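PDB 6K8C: folylpolyglutamate synthase (FolC) from Helicobacter pylori, which probably catalyses the ATP-dependent addition of glutamate to dihydropteroate and, in successive steps, to tetrahydrofolates, yielding dihydrofolate and folylpolyglutamates. Local coordinates for residues 81-84 and 85-89; 384-387 and 388-392. All coordinates share one frame; numbering follows the deposited sequence.

How the contacts relate
Contact 1 (81-89) lies in the loop joining strands 76-79 and 91-93, within the Mur ligase middle domain. Contact 2 (384-392) takes in the last turns of helix 379-390, which follows strand 373-376 of the second, six-stranded sheet, and the two residues after it. Although about 15 Å separates their centres, the two touch: F85 CD1 comes within 3.5 Å of Y386 CG, and the rings meet edge-to-face. N383, one turn before K387 on the same helix, adds a polar link by donating through ND2 to V84 O. These two links bring the middle-domain loop against the helix that follows the second sheet.

Contact 1 of 2, residues 81-84 and 85-89; sequences SPHV and FEFRE
E89 OE2 accepts two backbone N-H groups, from F85 and E86, while OE1 of the same carboxylate takes that of V84. F85 N meets OE2 on its syn side at 2.7 Å, whereas E86 N lies 2.8 Å from OE2 and above the carboxylate plane. The bond from V84 N to E89 OE1 joins 81-84 to 85-89; it measures 2.7 Å, is nearly straight at 171°, and also arrives on the syn side. Because both oxygens are engaged, rotation of the group is restrained, and three successive amides are satisfied by one side chain. E89 thus ties down the amides of the turn just before it, its chain extended beyond CG to carry the carboxylate back from the 3-10 segment beginning at F87. A backbone bond from E89 N to E86 O, 3.2 Å long, closes the turn.

H83 lies against the following backbone. Its CG sits between the backbone N and the carbonyl carbon (chi1 62°), turning one imidazole face toward the 86-87 peptide; F87 CA stands 3.7 Å from the ring centroid, a CH-pi contact. ND1 is hydrogen-bonded to R90 NE, just beyond E89. V84 makes a second CH-pi contact, with CG1 only 3.4 Å from the F85 ring centroid and nearly on the ring normal. Farther out, R88 NE forms a salt bridge with E86 OE1 at 2.9 Å, the oxygen lying in the guanidinium plane.

On the N-terminal side of the fold, F87 packs on A125 and L128 of helix 121-132 and on L103 of helix 100-110, whereas F85 reaches E276 and L278 of strand 276-279 in the other sheet.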
loop_
_atom_site.group_PDB
_atom_site.type_symbol
_atom_site.label_atom_id
_atom_site.label_comp_id
_atom_site.label_asym_id
_atom_site.label_seq_id
_atom_site.Cartn_x
_atom_site.Cartn_y
_atom_site.Cartn_z
ATOM N N SER A 81 -3.544 -2.155 2.753
ATOM C CA SER A 81 -4.461 -1.143 3.259
ATOM C C SER A 81 -3.913 0.227 2.893
ATOM O O SER A 81 -2.698 0.375 2.731
ATOM C CB SER A 81 -4.639 -1.266 4.780
ATOM O OG SER A 81 -3.466 -0.869 5.462
ATOM N N PRO A 82 -4.784 1.240 2.709
ATOM C CA PRO A 82 -6.238 1.077 2.713
ATOM C C PRO A 82 -6.701 0.663 1.327
ATOM O O PRO A 82 -6.005 -0.101 0.672
ATOM C CB PRO A 82 -6.744 2.470 3.087
ATOM C CG PRO A 82 -5.738 3.389 2.456
ATOM C CD PRO A 82 -4.400 2.642 2.452
ATOM N N HIS A 83 -7.844 1.161 0.874
ATOM C CA HIS A 83 -8.305 0.867 -0.472
ATOM C C HIS A 83 -8.616 2.168 -1.195
ATOM O O HIS A 83 -8.795 3.221 -0.579
ATOM C CB HIS A 83 -9.529 -0.063 -0.461
ATOM C CG HIS A 83 -10.733 0.517 0.213
ATOM N ND1 HIS A 83 -11.070 0.222 1.516
ATOM C CD2 HIS A 83 -11.698 1.349 -0.246
ATOM C CE1 HIS A 83 -12.181 0.861 1.837
ATOM N NE2 HIS A 83 -12.584 1.551 0.784
ATOM N N VAL A 84 -8.652 2.088 -2.522
ATOM C CA VAL A 84 -8.932 3.255 -3.351
ATOM C C VAL A 84 -10.424 3.342 -3.633
ATOM O O VAL A 84 -11.074 4.340 -3.305
ATOM C CB VAL A 84 -8.140 3.209 -4.669
ATOM C CG1 VAL A 84 -8.471 4.429 -5.518
ATOM C CG2 VAL A 84 -6.647 3.123 -4.392
ATOM N N PHE A 85 -10.969 2.301 -4.257
ATOM C CA PHE A 85 -12.358 2.283 -4.695
ATOM C C PHE A 85 -13.230 1.351 -3.871
ATOM O O PHE A 85 -14.297 1.763 -3.413
ATOM C CB PHE A 85 -12.442 1.884 -6.176
ATOM C CG PHE A 85 -11.541 2.689 -7.074
ATOM C CD1 PHE A 85 -11.840 4.009 -7.377
ATOM C CD2 PHE A 85 -10.398 2.124 -7.616
ATOM C CE1 PHE A 85 -11.013 4.752 -8.205
ATOM C CE2 PHE A 85 -9.567 2.864 -8.446
ATOM C CZ PHE A 85 -9.878 4.181 -8.739
ATOM N N GLU A 86 -12.810 0.100 -3.671
ATOM C CA GLU A 86 -13.621 -0.887 -2.968
ATOM C C GLU A 86 -12.812 -1.539 -1.860
ATOM O O GLU A 86 -11.600 -1.732 -1.986
ATOM C CB GLU A 86 -14.137 -2.001 -3.894
ATOM C CG GLU A 86 -14.803 -1.546 -5.171
ATOM C CD GLU A 86 -14.839 -2.653 -6.206
ATOM O OE1 GLU A 86 -15.145 -3.804 -5.830
ATOM O OE2 GLU A 86 -14.554 -2.377 -7.388
ATOM N N PHE A 87 -13.519 -1.909 -0.787
ATOM C CA PHE A 87 -12.900 -2.593 0.348
ATOM C C PHE A 87 -12.179 -3.870 -0.075
ATOM O O PHE A 87 -11.130 -4.211 0.484
ATOM C CB PHE A 87 -13.975 -2.917 1.399
ATOM C CG PHE A 87 -13.453 -3.648 2.613
ATOM C CD1 PHE A 87 -12.760 -2.970 3.604
ATOM C CD2 PHE A 87 -13.670 -5.008 2.768
ATOM C CE1 PHE A 87 -12.284 -3.632 4.724
ATOM C CE2 PHE A 87 -13.197 -5.681 3.891
ATOM C CZ PHE A 87 -12.501 -4.990 4.869
ATOM N N ARG A 88 -12.727 -4.602 -1.049
ATOM C CA ARG A 88 -12.139 -5.902 -1.363
ATOM C C ARG A 88 -10.773 -5.797 -2.036
ATOM O O ARG A 88 -10.105 -6.825 -2.179
ATOM C CB ARG A 88 -13.086 -6.731 -2.233
ATOM C CG ARG A 88 -13.269 -6.222 -3.646
ATOM C CD ARG A 88 -14.473 -6.898 -4.286
ATOM N NE ARG A 88 -14.561 -6.616 -5.714
ATOM C CZ ARG A 88 -14.378 -7.524 -6.666
ATOM N NH1 ARG A 88 -14.478 -7.174 -7.940
ATOM N NH2 ARG A 88 -14.100 -8.781 -6.346
ATOM N N GLU A 89 -10.348 -4.597 -2.450
ATOM C CA GLU A 89 -8.976 -4.401 -2.930
ATOM C C GLU A 89 -7.943 -4.872 -1.919
ATOM O O GLU A 89 -6.815 -5.220 -2.291
ATOM C CB GLU A 89 -8.714 -2.926 -3.229
ATOM C CG GLU A 89 -9.464 -2.348 -4.396
ATOM C CD GLU A 89 -9.413 -0.836 -4.398
ATOM O OE1 GLU A 89 -8.428 -0.260 -3.863
ATOM O OE2 GLU A 89 -10.354 -0.224 -4.935
#

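Contact 2 of 2, residues 384-387 and 388-392; sequences AFYK and RYQEK
Y386 and Q390, one helical turn apart, meet by stacking: the Q390 side-chain amide lies over one face of the phenol ring, their planes 18° apart, with Q390 CD 3.6 Å from Y386 CE2. Q390 CG adds a CH-pi contact over the same ring, 4.0 Å from its centroid and offset toward the rim.

The backbone bonds follow the i to i+4 pattern of an alpha-helix, here the last turns of the helix after strand 373-376. Y389 N donates to F385 O at 2.8 Å; Q390 N to Y386 O is equally short but bent. E391 N follows to K387 O at 3.1 Å, and R388 N to A384 O is weak.

Among the apolar contacts, Y389 CB sits over one face of F385, 3.9 Å from F385 CE2. The aromatic planes of this pair are nearly parallel, at 17°, but slid so far apart that centroids 5.6 Å distant leave little overlap. Four residues apart, the two rings leave the same side of the helix and pack on I282 of strand 282-285; both have CG anti to the backbone N, F385 with chi1 169°. R388 CG packs 3.3 Å from A384 O, the oxygen accepting the weak R388 N bond, while its guanidinium NH1 makes weak hydrogen bonds to the carbonyls of F364 and E365.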
loop_
_atom_site.group_PDB
_atom_site.type_symbol
_atom_site.label_atom_id
_atom_site.label_comp_id
_atom_site.label_asym_id
_atom_site.label_seq_id
_atom_site.Cartn_x
_atom_site.Cartn_y
_atom_site.Cartn_z
ATOM N N ALA A 384 -11.665 10.393 -2.096
ATOM C CA ALA A 384 -12.628 11.482 -1.957
ATOM C C ALA A 384 -13.093 11.987 -3.317
ATOM O O ALA A 384 -14.270 12.332 -3.485
ATOM C CB ALA A 384 -12.025 12.623 -1.135
ATOM N N PHE A 385 -12.191 12.046 -4.300
ATOM C CA PHE A 385 -12.620 12.361 -5.658
ATOM C C PHE A 385 -13.610 11.326 -6.168
ATOM O O PHE A 385 -14.620 11.666 -6.793
ATOM C CB PHE A 385 -11.427 12.426 -6.612
ATOM C CG PHE A 385 -11.838 12.487 -8.054
ATOM C CD1 PHE A 385 -12.206 13.691 -8.626
ATOM C CD2 PHE A 385 -11.907 11.334 -8.824
ATOM C CE1 PHE A 385 -12.604 13.756 -9.946
ATOM C CE2 PHE A 385 -12.309 11.393 -10.142
ATOM C CZ PHE A 385 -12.657 12.602 -10.706
ATOM N N TYR A 386 -13.305 10.047 -5.946
ATOM C CA TYR A 386 -14.124 8.975 -6.502
ATOM C C TYR A 386 -15.547 9.028 -5.965
ATOM O O TYR A 386 -16.505 8.737 -6.693
ATOM C CB TYR A 386 -13.488 7.622 -6.192
ATOM C CG TYR A 386 -14.270 6.453 -6.736
ATOM C CD1 TYR A 386 -14.497 6.323 -8.101
ATOM C CD2 TYR A 386 -14.779 5.478 -5.889
ATOM C CE1 TYR A 386 -15.209 5.254 -8.607
ATOM C CE2 TYR A 386 -15.496 4.404 -6.387
ATOM C CZ TYR A 386 -15.708 4.297 -7.746
ATOM O OH TYR A 386 -16.422 3.232 -8.250
ATOM N N LYS A 387 -15.708 9.394 -4.693
ATOM C CA LYS A 387 -17.045 9.489 -4.115
ATOM C C LYS A 387 -17.835 10.625 -4.753
ATOM O O LYS A 387 -19.003 10.451 -5.121
ATOM C CB LYS A 387 -16.949 9.676 -2.602
ATOM C CG LYS A 387 -16.773 8.373 -1.834
ATOM C CD LYS A 387 -15.683 8.497 -0.784
ATOM C CE LYS A 387 -16.084 7.831 0.521
ATOM N NZ LYS A 387 -15.434 8.482 1.695
ATOM N N ARG A 388 -17.210 11.795 -4.904
ATOM C CA ARG A 388 -17.880 12.918 -5.550
ATOM C C ARG A 388 -18.158 12.618 -7.016
ATOM O O ARG A 388 -19.211 12.994 -7.546
ATOM C CB ARG A 388 -17.034 14.183 -5.403
ATOM C CG ARG A 388 -16.738 14.546 -3.951
ATOM C CD ARG A 388 -15.903 15.814 -3.818
ATOM N NE ARG A 388 -16.395 16.904 -4.655
ATOM C CZ ARG A 388 -15.837 18.110 -4.713
ATOM N NH1 ARG A 388 -16.351 19.044 -5.502
ATOM N NH2 ARG A 388 -14.768 18.382 -3.976
ATOM N N TYR A 389 -17.229 11.928 -7.680
ATOM C CA TYR A 389 -17.431 11.512 -9.065
ATOM C C TYR A 389 -18.563 10.497 -9.174
ATOM O O TYR A 389 -19.324 10.507 -10.149
ATOM C CB TYR A 389 -16.126 10.934 -9.608
ATOM C CG TYR A 389 -16.191 10.355 -10.999
ATOM C CD1 TYR A 389 -16.210 11.177 -12.116
ATOM C CD2 TYR A 389 -16.199 8.981 -11.197
ATOM C CE1 TYR A 389 -16.255 10.649 -13.392
ATOM C CE2 TYR A 389 -16.245 8.442 -12.470
ATOM C CZ TYR A 389 -16.270 9.281 -13.562
ATOM O OH TYR A 389 -16.314 8.752 -14.832
ATOM N N GLN A 390 -18.687 9.619 -8.178
ATOM C CA GLN A 390 -19.729 8.599 -8.193
ATOM C C GLN A 390 -21.115 9.227 -8.140
ATOM O O GLN A 390 -21.989 8.903 -8.953
ATOM C CB GLN A 390 -19.531 7.648 -7.017
ATOM C CG GLN A 390 -18.915 6.314 -7.373
ATOM C CD GLN A 390 -19.001 5.338 -6.222
ATOM O OE1 GLN A 390 -18.760 5.701 -5.070
ATOM N NE2 GLN A 390 -19.354 4.093 -6.523
ATOM N N GLU A 391 -21.333 10.133 -7.186
ATOM C CA GLU A 391 -22.620 10.800 -7.032
ATOM C C GLU A 391 -22.953 11.714 -8.203
ATOM O O GLU A 391 -24.039 12.302 -8.214
ATOM C CB GLU A 391 -22.627 11.592 -5.724
ATOM C CG GLU A 391 -22.059 10.807 -4.547
ATOM C CD GLU A 391 -22.470 11.364 -3.197
ATOM O OE1 GLU A 391 -22.195 10.701 -2.173
ATOM O OE2 GLU A 391 -23.061 12.464 -3.156
ATOM N N LYS A 392 -22.049 11.837 -9.174
ATOM C CA LYS A 392 -22.214 12.678 -10.357
ATOM C C LYS A 392 -22.319 14.153 -9.981
ATOM O O LYS A 392 -21.305 14.844 -9.860
ATOM C CB LYS A 392 -23.437 12.239 -11.169
ATOM C CG LYS A 392 -23.204 10.991 -12.010
ATOM C CD LYS A 392 -22.132 11.221 -13.065
ATOM C CE LYS A 392 -22.573 12.272 -14.076
ATOM N NZ LYS A 392 -21.715 12.296 -15.296
#